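FprA (Mycobacterium tuberculosis, PDB 1LQT) catalyses electron transfer between NADPH and ferredoxin through a bound FAD, and may in this way supply electrons to cytochrome P450 systems. Local coordinates at residues 3-8 with 33-38; 110-115 with 320-325; 210-215 with 246-251. All coordinates share one frame; numbering follows the deposited sequence. Where two conformers were deposited one is given.

How the contacts relate
Near the N terminus, contact 1 closes the short loop of a beta-alpha-beta unit, pairing strands 4-9 and 34-40 of the FAD-binding sheet, which helix 13-28 connects. After adding further strands to that sheet, the chain passes into the NADP-binding part, where 110-115 opens the long loop that 320-325 closes as contact 2. Contact 3, helix 209-214 against helix 243-256, is nested wholly inside that loop, and no contact crosses another. Contacts 2 and 3 have centres about 25 Å apart, yet both reach the same dinucleotide, one at its adenine end and the other at its nicotinamide amide. Contact 1 lies on the opposite side of the chain's centre.

Contact 1 (3-8 with 33-38); sequences PYYIAI and DMAVDM
I8 and V36 meet methyl to methyl because of how each branch is turned. I8 carries CG1 opposite its carbonyl carbon (chi1 -59°) and runs on straight through chi2 to CD1, while V36 sets CG1 opposite its backbone N (chi1 175°); the two carbons come to 3.6 Å, I8 CD1 on V36 CG1. Beta-branched residues suit these places, since they favour extended backbone and fill the sheet face close to the main chain. Farther back on the same face M34 bends at chi2, which brings its sulfur over I6 and Y4, with SD 3.6 Å from I6 CG1; a second conformer of M34 makes this contact less certain.

Beneath the side chains, strands 4-8 and 34-38 are parallel neighbours in register, Y4 beside M34 through I8 beside M38. Alternate residues do the bonding: I6 receives D37 N on its carbonyl O at 2.9 Å and gives its own N to A35 O, also at 2.9 Å, the latter nearly straight at 170°. I8 N to D37 O, 2.8 Å, continues the ladder; at its start Y4 N donates to D33 O, and Y4 O accepts from A35 N. On the other face A35 is small enough to let the Y5 ring lie beside it, CD1 to A35 CB being 3.7 Å. D37, buried there, has its carboxylate satisfied by R77 and Y97.

This is the first beta-alpha-beta crossover of a Rossmann-type fold, and the turn after strand 4-9 holds the probable glycine-rich FAD motif. Helix 13-28 covers the I6, I8 and M38 face through L22, A15, A19 and F16, and helix 370-391 packs on Y4 and M34. Strands 99-102 and 76-80 flank the pair.

Contact 2 (110-115 with 320-325); sequences RMLNIP and RSVGYR. With ODP (4-oxo-nicotinamide-adenine dinucleotide phosphate), chain I; ACT (acetate ion), chain C.
R110 lies against the carbonyls of 320-325 along almost its whole length. Its CB rests 3.5 Å from G323 O, its CG passes Y324 O, and its CD sits 3.4 Å from V322 O. NE passes V322 O 4.1 Å away, unbonded. A bend at chi3 (69°) brings the guanidinium round so that its edge faces V322 O, and NH1 gives two bonds: one to V322 O at 2.9 Å, which lies almost in the guanidinium plane, and one to N7A of the adenine of ODP at 3.0 Å, more bent at 139°. NH2 points to an acetate, whose placement is doubtful because its methyl crowds M111 O. Arginine suits the place because one long chain can offer several donors and still lie along backbone. G323, at phi 113°, has no CB to press against the preceding carbonyl O or R110 CD.

R110 N reaches G323 O at 2.9 Å, continuing the short antiparallel ladder of strands 108-109 and 324-325. These are the two connections between the FAD and NADP domains, as in flavoenzymes of the glutathione reductase type. A water accepts from V322 N and can donate to R110 O and G323 O, though more acceptors compete for its protons than it has.

V322 places its CG1 over the adenine, 3.4 Å from C4A, while L112 CD2 meets that same methyl from the side, 3.9 Å away, the two side chains crossing at about a right angle. R320 packs its aliphatic part on L112; its NE bonds weakly to R110 O, and NH2 forms a salt bridge with D109.

Contact 3 (210-215 with 246-251); sequences LELREL and KQNIKV. With ODP (4-oxo-nicotinamide-adenine dinucleotide phosphate), chain I.
Van der Waals packing carries this contact, with V251 at its middle. Its two methyls diverge: CG1, opposite the backbone N (chi1 171°), meets L212 CB at 3.9 Å, whereas CG2 turns toward R213. A valine fits because its branches stay close to the helix and serve two partners. L212 reaches farther: its side chain and that of N248 cross at about a right angle, and L212 CD1 comes 3.6 Å from N248 OD1. Leucine suits this buried place because its branched apolar end can reach past V251 to N248.

A second kind of contact is the flat guanidinium laid on a methyl. R213 runs extended from CG to NE, and CG2 of V251 then sits over the centre of one face of the group, 3.6 Å from CZ. Laid so, the arginine keeps its N-H groups directed outward around the edge, as befits an exposed residue.

Polar atoms are answered mostly outside the pair. N248 has OD1 bonded to T209 OG1 and ND2 to F207 O, so its amide is fixed in rotation. E211 takes no part in the packing but accepts a bond from the carboxamide N7N of ODP on OE2, 2.9 Å away at 141°; its OE1 is held by T208. The contact is thus plain packing beside the nicotinamide end of the dinucleotide.

The two short segments, in helices of the NADP-binding domain, run nearly parallel, 11° apart, with axes 9.6 Å from each other at closest. Y255, farther along helix 243-256, bonds to L212 O, while helix 157-167 lies against L212 and E211 through L160, and L215 touches strand 265-270 of the domain's sheet.

Contact 1 (3-8 with 33-38)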
loop_
_atom_site.group_PDB
_atom_site.type_symbol
_atom_site.label_atom_id
_atom_site.label_comp_id
_atom_site.label_asym_id
_atom_site.label_seq_id
_atom_site.Cartn_x
_atom_site.Cartn_y
_atom_site.Cartn_z
ATOM N N PRO A 3 20.260 -11.706 -24.803
ATOM C CA PRO A 3 19.700 -10.555 -24.107
ATOM C C PRO A 3 20.323 -10.469 -22.718
ATOM O O PRO A 3 20.857 -11.445 -22.215
ATOM C CB PRO A 3 18.213 -10.918 -23.990
ATOM C CG PRO A 3 18.205 -12.383 -23.910
ATOM C CD PRO A 3 19.335 -12.856 -24.806
ATOM N N TYR A 4 20.228 -9.300 -22.102
ATOM C CA TYR A 4 20.421 -9.207 -20.669
ATOM C C TYR A 4 19.215 -9.849 -19.999
ATOM O O TYR A 4 18.096 -9.735 -20.498
ATOM C CB TYR A 4 20.518 -7.754 -20.221
ATOM C CG TYR A 4 21.802 -7.071 -20.639
ATOM C CD1 TYR A 4 23.024 -7.533 -20.217
ATOM C CD2 TYR A 4 21.780 -5.935 -21.414
ATOM C CE1 TYR A 4 24.196 -6.901 -20.588
ATOM C CE2 TYR A 4 22.963 -5.277 -21.756
ATOM C CZ TYR A 4 24.163 -5.783 -21.339
ATOM O OH TYR A 4 25.354 -5.171 -21.676
ATOM N N TYR A 5 19.460 -10.497 -18.869
ATOM C CA TYR A 5 18.425 -11.153 -18.087
ATOM C C TYR A 5 18.281 -10.353 -16.808
ATOM O O TYR A 5 19.221 -10.236 -16.010
ATOM C CB TYR A 5 18.824 -12.574 -17.733
ATOM C CG TYR A 5 18.902 -13.457 -18.928
ATOM C CD1 TYR A 5 17.769 -14.072 -19.429
ATOM C CD2 TYR A 5 20.095 -13.654 -19.586
ATOM C CE1 TYR A 5 17.835 -14.881 -20.566
ATOM C CE2 TYR A 5 20.167 -14.469 -20.718
ATOM C CZ TYR A 5 19.034 -15.054 -21.190
ATOM O OH TYR A 5 19.096 -15.859 -22.307
ATOM N N ILE A 6 17.083 -9.823 -16.614
ATOM C CA ILE A 6 16.784 -9.029 -15.424
ATOM C C ILE A 6 15.678 -9.704 -14.639
ATOM O O ILE A 6 14.661 -10.076 -15.187
ATOM C CB ILE A 6 16.289 -7.628 -15.823
ATOM C CG1 ILE A 6 17.150 -6.997 -16.929
ATOM C CG2 ILE A 6 16.221 -6.732 -14.602
ATOM C CD1 ILE A 6 18.562 -6.771 -16.599
ATOM N N ALA A 7 15.906 -9.835 -13.339
ATOM C CA ALA A 7 14.860 -10.311 -12.432
ATOM C C ALA A 7 14.296 -9.105 -11.725
ATOM O O ALA A 7 15.033 -8.222 -11.296
ATOM C CB ALA A 7 15.412 -11.257 -11.395
ATOM N N ILE A 8 12.972 -9.103 -11.577
ATOM C CA ILE A 8 12.275 -8.066 -10.806
ATOM C C ILE A 8 11.531 -8.795 -9.716
ATOM O O ILE A 8 10.785 -9.735 -9.987
ATOM C CB ILE A 8 11.334 -7.232 -11.684
ATOM C CG1 ILE A 8 12.095 -6.540 -12.808
ATOM C CG2 ILE A 8 10.600 -6.225 -10.818
ATOM C CD1 ILE A 8 11.210 -5.811 -13.753
ATOM N N ASP A 33 19.311 -6.035 -25.961
ATOM C CA ASP A 33 18.138 -6.884 -25.865
ATOM C C ASP A 33 17.899 -7.220 -24.397
ATOM O O ASP A 33 18.840 -7.247 -23.616
ATOM C CB ASP A 33 18.349 -8.154 -26.697
ATOM C CG ASP A 33 18.901 -7.857 -28.085
ATOM O OD1 ASP A 33 18.195 -7.232 -28.860
ATOM O OD2 ASP A 33 20.056 -8.186 -28.477
ATOM N N MET A 34 16.647 -7.477 -24.052
ATOM C CA MET A 34 16.238 -7.663 -22.673
ATOM C C MET A 34 15.300 -8.848 -22.525
ATOM O O MET A 34 14.449 -9.110 -23.368
ATOM C CB MET A 34 15.522 -6.431 -22.117
ATOM C CG MET A 34 16.435 -5.292 -21.708
ATOM S SD MET A 34 17.407 -5.565 -20.216
ATOM C CE MET A 34 18.299 -4.006 -20.248
ATOM N N ALA A 35 15.440 -9.538 -21.407
ATOM C CA ALA A 35 14.528 -10.588 -20.951
ATOM C C ALA A 35 14.248 -10.223 -19.498
ATOM O O ALA A 35 15.181 -9.998 -18.733
ATOM C CB ALA A 35 15.170 -11.946 -21.043
ATOM N N VAL A 36 12.981 -10.203 -19.119
ATOM C CA VAL A 36 12.554 -9.836 -17.775
ATOM C C VAL A 36 11.740 -10.950 -17.137
ATOM O O VAL A 36 10.739 -11.370 -17.697
ATOM C CB VAL A 36 11.689 -8.560 -17.851
ATOM C CG1 VAL A 36 11.102 -8.203 -16.469
ATOM C CG2 VAL A 36 12.454 -7.414 -18.442
ATOM N N ASP A 37 12.183 -11.436 -15.986
ATOM C CA ASP A 37 11.463 -12.396 -15.163
ATOM C C ASP A 37 11.026 -11.669 -13.907
ATOM O O ASP A 37 11.836 -11.096 -13.192
ATOM C CB ASP A 37 12.359 -13.564 -14.769
ATOM C CG ASP A 37 12.636 -14.534 -15.891
ATOM O OD1 ASP A 37 11.922 -14.488 -16.907
ATOM O OD2 ASP A 37 13.565 -15.354 -15.748
ATOM N N MET A 38 9.736 -11.708 -13.641
ATOM C CA MET A 38 9.135 -11.064 -12.490
ATOM C C MET A 38 8.693 -12.112 -11.505
ATOM O O MET A 38 7.918 -12.996 -11.851
ATOM C CB MET A 38 7.960 -10.224 -12.972
ATOM C CG MET A 38 7.288 -9.465 -11.888
ATOM S SD MET A 38 5.967 -8.371 -12.508
ATOM C CE MET A 38 6.847 -7.046 -13.215
#

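Contact 2 (110-115 with 320-325)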
loop_
_atom_site.group_PDB
_atom_site.type_symbol
_atom_site.label_atom_id
_atom_site.label_comp_id
_atom_site.label_asym_id
_atom_site.label_seq_id
_atom_site.Cartn_x
_atom_site.Cartn_y
_atom_site.Cartn_z
ATOM N N ARG A 110 3.941 0.865 10.415
ATOM C CA ARG A 110 4.504 1.679 11.491
ATOM C C ARG A 110 3.614 1.557 12.726
ATOM O O ARG A 110 2.379 1.582 12.669
ATOM C CB ARG A 110 4.608 3.122 11.075
ATOM C CG ARG A 110 5.617 3.379 9.980
ATOM C CD ARG A 110 5.897 4.833 9.734
ATOM N NE ARG A 110 6.620 5.436 10.853
ATOM C CZ ARG A 110 6.108 6.247 11.769
ATOM N NH1 ARG A 110 4.830 6.532 11.821
ATOM N NH2 ARG A 110 6.911 6.735 12.707
ATOM N N MET A 111 4.272 1.468 13.861
ATOM C CA MET A 111 3.628 1.394 15.162
ATOM C C MET A 111 3.578 2.738 15.852
ATOM O O MET A 111 4.376 3.618 15.562
ATOM C CB MET A 111 4.303 0.328 16.017
ATOM C CG MET A 111 4.058 -1.046 15.459
ATOM S SD MET A 111 4.874 -2.323 16.428
ATOM C CE MET A 111 4.207 -2.079 18.006
ATOM N N LEU A 112 2.617 2.852 16.770
ATOM C CA LEU A 112 2.510 4.021 17.626
ATOM C C LEU A 112 3.493 3.996 18.794
ATOM O O LEU A 112 3.857 5.038 19.328
ATOM C CB LEU A 112 1.097 4.089 18.207
ATOM C CG LEU A 112 -0.026 4.231 17.196
ATOM C CD1 LEU A 112 -1.353 4.003 17.877
ATOM C CD2 LEU A 112 0.015 5.555 16.521
ATOM N N ASN A 113 3.844 2.795 19.231
ATOM C CA ASN A 113 4.679 2.612 20.412
ATOM C C ASN A 113 4.066 3.227 21.671
ATOM O O ASN A 113 4.678 4.029 22.358
ATOM C CB ASN A 113 6.095 3.101 20.177
ATOM C CG ASN A 113 6.717 2.462 18.983
ATOM O OD1 ASN A 113 6.670 1.238 18.820
ATOM N ND2 ASN A 113 7.236 3.286 18.096
ATOM N N ILE A 114 2.835 2.804 21.968
ATOM C CA ILE A 114 2.132 3.249 23.161
ATOM C C ILE A 114 1.584 2.034 23.896
ATOM O O ILE A 114 1.360 0.984 23.304
ATOM C CB ILE A 114 1.002 4.244 22.815
ATOM C CG1 ILE A 114 -0.132 3.598 22.003
ATOM C CG2 ILE A 114 1.537 5.490 22.191
ATOM C CD1 ILE A 114 -1.274 4.528 21.756
ATOM N N PRO A 115 1.355 2.175 25.199
ATOM C CA PRO A 115 0.810 1.067 25.969
ATOM C C PRO A 115 -0.562 0.688 25.457
ATOM O O PRO A 115 -1.364 1.551 25.109
ATOM C CB PRO A 115 0.754 1.609 27.406
ATOM C CG PRO A 115 1.699 2.747 27.429
ATOM C CD PRO A 115 1.690 3.326 26.051
ATOM N N ARG A 320 -4.508 2.028 13.551
ATOM C CA ARG A 320 -3.424 2.979 13.338
ATOM C C ARG A 320 -3.122 3.051 11.846
ATOM O O ARG A 320 -2.738 2.060 11.238
ATOM C CB ARG A 320 -2.182 2.659 14.166
ATOM C CG ARG A 320 -1.500 1.334 13.849
ATOM C CD ARG A 320 -0.279 1.088 14.698
ATOM N NE ARG A 320 0.304 -0.211 14.427
ATOM C CZ ARG A 320 -0.095 -1.332 14.992
ATOM N NH1 ARG A 320 -1.108 -1.393 15.848
ATOM N NH2 ARG A 320 0.534 -2.455 14.697
ATOM N N SER A 321 -3.309 4.226 11.268
ATOM C CA SER A 321 -2.960 4.492 9.874
ATOM C C SER A 321 -1.847 5.518 9.858
ATOM O O SER A 321 -2.003 6.637 9.392
ATOM C CB SER A 321 -4.194 4.909 9.067
ATOM O OG SER A 321 -3.866 4.922 7.694
ATOM N N VAL A 322 -0.718 5.105 10.403
ATOM C CA VAL A 322 0.412 5.996 10.588
ATOM C C VAL A 322 1.561 5.643 9.675
ATOM O O VAL A 322 2.710 5.999 9.934
ATOM C CB VAL A 322 0.799 6.184 12.056
ATOM C CG1 VAL A 322 -0.370 6.745 12.821
ATOM C CG2 VAL A 322 1.294 4.890 12.718
ATOM N N GLY A 323 1.236 4.959 8.592
ATOM C CA GLY A 323 2.179 4.620 7.542
ATOM C C GLY A 323 2.441 3.147 7.438
ATOM O O GLY A 323 2.420 2.409 8.417
ATOM N N TYR A 324 2.666 2.734 6.202
ATOM C CA TYR A 324 3.209 1.411 5.906
ATOM C C TYR A 324 4.724 1.450 6.238
ATOM O O TYR A 324 5.273 2.504 6.492
ATOM C CB TYR A 324 2.950 1.039 4.446
ATOM C CG TYR A 324 1.535 0.544 4.190
ATOM C CD1 TYR A 324 0.393 1.249 4.576
ATOM C CD2 TYR A 324 1.340 -0.649 3.520
ATOM C CE1 TYR A 324 -0.881 0.738 4.346
ATOM C CE2 TYR A 324 0.059 -1.166 3.268
ATOM C CZ TYR A 324 -1.035 -0.483 3.696
ATOM O OH TYR A 324 -2.309 -0.943 3.493
ATOM N N ARG A 325 5.379 0.300 6.175
ATOM C CA ARG A 325 6.764 0.165 6.560
ATOM C C ARG A 325 7.391 -1.010 5.835
ATOM O O ARG A 325 6.827 -2.081 5.777
ATOM C CB ARG A 325 6.865 -0.025 8.082
ATOM C CG ARG A 325 8.262 -0.134 8.612
ATOM C CD ARG A 325 8.279 -0.112 10.126
ATOM N NE ARG A 325 9.513 -0.660 10.658
ATOM C CZ ARG A 325 10.695 -0.071 10.598
ATOM N NH1 ARG A 325 10.837 1.158 10.107
ATOM N NH2 ARG A 325 11.752 -0.741 11.036
HETATM O O1X ODP I . 2.335 14.452 11.474
HETATM P P2B ODP I . 2.499 13.591 10.259
HETATM O O2X ODP I . 2.333 14.332 8.948
HETATM O O3X ODP I . 3.780 12.773 10.275
HETATM O O2B ODP I . 1.262 12.564 10.381
HETATM C C2B ODP I . 1.217 11.329 9.672
HETATM C C3B ODP I . 0.269 11.297 8.496
HETATM O O3B ODP I . -0.923 12.004 8.807
HETATM C C1B ODP I . 0.642 10.282 10.553
HETATM N N9A ODP I . 1.473 9.793 11.624
HETATM C C8A ODP I . 2.712 9.207 11.544
HETATM N N7A ODP I . 3.151 8.820 12.727
HETATM C C5A ODP I . 2.170 9.155 13.630
HETATM C C4A ODP I . 1.126 9.772 12.937
HETATM N N3A ODP I . -0.023 10.223 13.499
HETATM C C2A ODP I . -0.086 10.047 14.830
HETATM N N1A ODP I . 0.877 9.445 15.584
HETATM C C6A ODP I . 2.019 8.991 14.988
HETATM N N6A ODP I . 2.902 8.348 15.765
HETATM O O4B ODP I . 0.362 9.223 9.656
HETATM C C4B ODP I . -0.063 9.806 8.415
HETATM C C5B ODP I . 0.626 9.103 7.282
HETATM O O5B ODP I . 0.057 9.569 6.080
HETATM P PA ODP I . 0.752 9.198 4.692
HETATM O O1A ODP I . 0.022 9.891 3.634
HETATM O O2A ODP I . 2.216 9.382 4.763
HETATM O O3 ODP I . 0.548 7.616 4.628
HETATM P PN ODP I . -0.719 6.680 4.214
HETATM O O1N ODP I . -1.995 7.285 4.655
HETATM O O2N ODP I . -0.319 5.339 4.686
HETATM O O5D ODP I . -0.713 6.751 2.639
HETATM C C5D ODP I . 0.424 6.202 1.922
HETATM C C4D ODP I . 0.441 6.793 0.529
HETATM O O4D ODP I . -0.563 6.226 -0.305
HETATM C C1D ODP I . -1.350 7.275 -0.872
HETATM C C2D ODP I . -1.165 8.420 0.031
HETATM O O2D ODP I . -1.620 9.635 -0.445
HETATM C C3D ODP I . 0.228 8.301 0.526
HETATM O O3D ODP I . 1.083 8.925 -0.409
HETATM N N1N ODP I . -2.654 6.836 -1.227
HETATM C C2N ODP I . -3.335 7.569 -2.226
HETATM C C3N ODP I . -4.682 7.444 -2.306
HETATM C C7N ODP I . -5.312 8.318 -3.399
HETATM N N7N ODP I . -6.614 8.241 -3.500
HETATM O O7N ODP I . -4.553 9.040 -4.083
HETATM C C4N ODP I . -5.454 6.660 -1.436
HETATM O O99 ODP I . -6.721 6.594 -1.470
HETATM C C5N ODP I . -4.721 5.929 -0.393
HETATM C C6N ODP I . -3.317 6.053 -0.301
HETATM C C ACT C . 5.234 6.603 15.505
HETATM O O ACT C . 5.672 7.742 15.078
HETATM O OXT ACT C . 5.796 6.021 16.490
HETATM C CH3 ACT C . 4.077 5.948 14.855
HETATM O O HOH W 1 0.621 2.376 10.591
#

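Contact 3 (210-215 with 246-251)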
loop_
_atom_site.group_PDB
_atom_site.type_symbol
_atom_site.label_atom_id
_atom_site.label_comp_id
_atom_site.label_asym_id
_atom_site.label_seq_id
_atom_site.Cartn_x
_atom_site.Cartn_y
_atom_site.Cartn_z
ATOM N N LEU A 210 -9.635 15.337 -3.622
ATOM C CA LEU A 210 -10.729 14.526 -4.120
ATOM C C LEU A 210 -11.203 13.543 -3.071
ATOM O O LEU A 210 -12.398 13.333 -2.863
ATOM C CB LEU A 210 -10.318 13.822 -5.402
ATOM C CG LEU A 210 -11.356 12.844 -5.942
ATOM C CD1 LEU A 210 -12.624 13.535 -6.362
ATOM C CD2 LEU A 210 -10.746 12.102 -7.116
ATOM N N GLU A 211 -10.249 12.964 -2.362
ATOM C CA GLU A 211 -10.549 11.991 -1.345
ATOM C C GLU A 211 -11.330 12.622 -0.193
ATOM O O GLU A 211 -12.226 12.011 0.370
ATOM C CB GLU A 211 -9.255 11.330 -0.901
ATOM C CG GLU A 211 -8.658 10.489 -2.043
ATOM C CD GLU A 211 -8.072 11.254 -3.266
ATOM O OE1 GLU A 211 -7.634 12.454 -3.145
ATOM O OE2 GLU A 211 -8.049 10.653 -4.406
ATOM N N LEU A 212 -10.995 13.857 0.175
ATOM C CA LEU A 212 -11.807 14.557 1.166
ATOM C C LEU A 212 -13.196 14.876 0.628
ATOM O O LEU A 212 -14.176 14.752 1.352
ATOM C CB LEU A 212 -11.117 15.838 1.599
ATOM C CG LEU A 212 -9.905 15.693 2.520
ATOM C CD1 LEU A 212 -9.240 17.045 2.695
ATOM C CD2 LEU A 212 -10.356 15.097 3.857
ATOM N N ARG A 213 -13.290 15.272 -0.627
ATOM C CA ARG A 213 -14.584 15.612 -1.226
ATOM C C ARG A 213 -15.527 14.433 -1.281
ATOM O O ARG A 213 -16.735 14.595 -1.081
ATOM C CB ARG A 213 -14.408 16.183 -2.623
ATOM C CG ARG A 213 -13.821 17.552 -2.712
ATOM C CD ARG A 213 -13.870 18.112 -4.156
ATOM N NE ARG A 213 -13.060 19.304 -4.311
ATOM C CZ ARG A 213 -13.451 20.511 -3.995
ATOM N NH1 ARG A 213 -14.667 20.710 -3.488
ATOM N NH2 ARG A 213 -12.612 21.527 -4.179
ATOM N N GLU A 214 -14.966 13.267 -1.586
ATOM C CA GLU A 214 -15.763 12.043 -1.727
ATOM C C GLU A 214 -16.542 11.666 -0.493
ATOM O O GLU A 214 -17.547 10.977 -0.592
ATOM C CB GLU A 214 -14.869 10.811 -2.013
ATOM C CG GLU A 214 -14.123 10.797 -3.288
ATOM C CD GLU A 214 -13.276 9.553 -3.440
ATOM O OE1 GLU A 214 -12.882 8.842 -2.424
ATOM O OE2 GLU A 214 -12.950 9.321 -4.602
ATOM N N LEU A 215 -16.093 12.119 0.674
ATOM C CA LEU A 215 -16.758 11.773 1.910
ATOM C C LEU A 215 -18.206 12.289 1.926
ATOM O O LEU A 215 -19.048 11.703 2.607
ATOM C CB LEU A 215 -15.980 12.325 3.101
ATOM C CG LEU A 215 -14.492 11.926 3.164
ATOM C CD1 LEU A 215 -13.808 12.624 4.292
ATOM C CD2 LEU A 215 -14.332 10.423 3.251
ATOM N N LYS A 246 -4.520 24.369 0.124
ATOM C CA LYS A 246 -5.544 25.379 -0.071
ATOM C C LYS A 246 -6.909 24.771 -0.358
ATOM O O LYS A 246 -7.930 25.142 0.247
ATOM C CB LYS A 246 -5.122 26.284 -1.233
ATOM C CG LYS A 246 -6.177 27.285 -1.706
ATOM C CD LYS A 246 -5.634 28.233 -2.791
ATOM C CE LYS A 246 -6.676 29.294 -3.161
ATOM N NZ LYS A 246 -6.977 30.180 -1.987
ATOM N N GLN A 247 -6.927 23.820 -1.291
ATOM C CA GLN A 247 -8.170 23.173 -1.668
ATOM C C GLN A 247 -8.716 22.333 -0.520
ATOM O O GLN A 247 -9.913 22.308 -0.274
ATOM C CB GLN A 247 -8.021 22.353 -2.959
ATOM C CG GLN A 247 -7.615 23.174 -4.161
ATOM C CD GLN A 247 -8.579 24.297 -4.449
ATOM O OE1 GLN A 247 -9.793 24.096 -4.454
ATOM N NE2 GLN A 247 -8.041 25.484 -4.715
ATOM N N ASN A 248 -7.838 21.628 0.171
ATOM C CA ASN A 248 -8.257 20.812 1.293
ATOM C C ASN A 248 -8.975 21.667 2.337
ATOM O O ASN A 248 -9.996 21.248 2.871
ATOM C CB ASN A 248 -7.068 20.165 1.980
ATOM C CG ASN A 248 -6.487 18.984 1.259
ATOM O OD1 ASN A 248 -6.994 18.522 0.238
ATOM N ND2 ASN A 248 -5.402 18.477 1.823
ATOM N N ILE A 249 -8.406 22.821 2.674
ATOM C CA ILE A 249 -8.984 23.620 3.743
ATOM C C ILE A 249 -10.354 24.140 3.309
ATOM O O ILE A 249 -11.266 24.205 4.121
ATOM C CB ILE A 249 -8.017 24.729 4.186
ATOM C CG1 ILE A 249 -6.749 24.141 4.804
ATOM C CG2 ILE A 249 -8.673 25.695 5.173
ATOM C CD1 ILE A 249 -6.939 23.071 5.836
ATOM N N LYS A 250 -10.525 24.472 2.030
ATOM C CA LYS A 250 -11.848 24.890 1.555
ATOM C C LYS A 250 -12.871 23.784 1.792
ATOM O O LYS A 250 -13.986 24.013 2.233
ATOM C CB LYS A 250 -11.793 25.249 0.063
ATOM C CG LYS A 250 -11.059 26.533 -0.257
ATOM C CD LYS A 250 -10.896 26.732 -1.775
ATOM C CE LYS A 250 -10.001 27.937 -2.130
ATOM N NZ LYS A 250 -9.886 28.118 -3.629
ATOM N N VAL A 251 -12.471 22.553 1.504
ATOM C CA VAL A 251 -13.352 21.410 1.696
ATOM C C VAL A 251 -13.663 21.186 3.181
ATOM O O VAL A 251 -14.808 20.979 3.565
ATOM C CB VAL A 251 -12.760 20.168 1.047
ATOM C CG1 VAL A 251 -13.552 18.939 1.416
ATOM C CG2 VAL A 251 -12.696 20.346 -0.474
HETATM O O1X ODP I . 2.335 14.452 11.474
HETATM P P2B ODP I . 2.499 13.591 10.259
HETATM O O2X ODP I . 2.333 14.332 8.948
HETATM O O3X ODP I . 3.780 12.773 10.275
HETATM O O2B ODP I . 1.262 12.564 10.381
HETATM C C2B ODP I . 1.217 11.329 9.672
HETATM C C3B ODP I . 0.269 11.297 8.496
HETATM O O3B ODP I . -0.923 12.004 8.807
HETATM C C1B ODP I . 0.642 10.282 10.553
HETATM N N9A ODP I . 1.473 9.793 11.624
HETATM C C8A ODP I . 2.712 9.207 11.544
HETATM N N7A ODP I . 3.151 8.820 12.727
HETATM C C5A ODP I . 2.170 9.155 13.630
HETATM C C4A ODP I . 1.126 9.772 12.937
HETATM N N3A ODP I . -0.023 10.223 13.499
HETATM C C2A ODP I . -0.086 10.047 14.830
HETATM N N1A ODP I . 0.877 9.445 15.584
HETATM C C6A ODP I . 2.019 8.991 14.988
HETATM N N6A ODP I . 2.902 8.348 15.765
HETATM O O4B ODP I . 0.362 9.223 9.656
HETATM C C4B ODP I . -0.063 9.806 8.415
HETATM C C5B ODP I . 0.626 9.103 7.282
HETATM O O5B ODP I . 0.057 9.569 6.080
HETATM P PA ODP I . 0.752 9.198 4.692
HETATM O O1A ODP I . 0.022 9.891 3.634
HETATM O O2A ODP I . 2.216 9.382 4.763
HETATM O O3 ODP I . 0.548 7.616 4.628
HETATM P PN ODP I . -0.719 6.680 4.214
HETATM O O1N ODP I . -1.995 7.285 4.655
HETATM O O2N ODP I . -0.319 5.339 4.686
HETATM O O5D ODP I . -0.713 6.751 2.639
HETATM C C5D ODP I . 0.424 6.202 1.922
HETATM C C4D ODP I . 0.441 6.793 0.529
HETATM O O4D ODP I . -0.563 6.226 -0.305
HETATM C C1D ODP I . -1.350 7.275 -0.872
HETATM C C2D ODP I . -1.165 8.420 0.031
HETATM O O2D ODP I . -1.620 9.635 -0.445
HETATM C C3D ODP I . 0.228 8.301 0.526
HETATM O O3D ODP I . 1.083 8.925 -0.409
HETATM N N1N ODP I . -2.654 6.836 -1.227
HETATM C C2N ODP I . -3.335 7.569 -2.226
HETATM C C3N ODP I . -4.682 7.444 -2.306
HETATM C C7N ODP I . -5.312 8.318 -3.399
HETATM N N7N ODP I . -6.614 8.241 -3.500
HETATM O O7N ODP I . -4.553 9.040 -4.083
HETATM C C4N ODP I . -5.454 6.660 -1.436
HETATM O O99 ODP I . -6.721 6.594 -1.470
HETATM C C5N ODP I . -4.721 5.929 -0.393
HETATM C C6N ODP I . -3.317 6.053 -0.301
#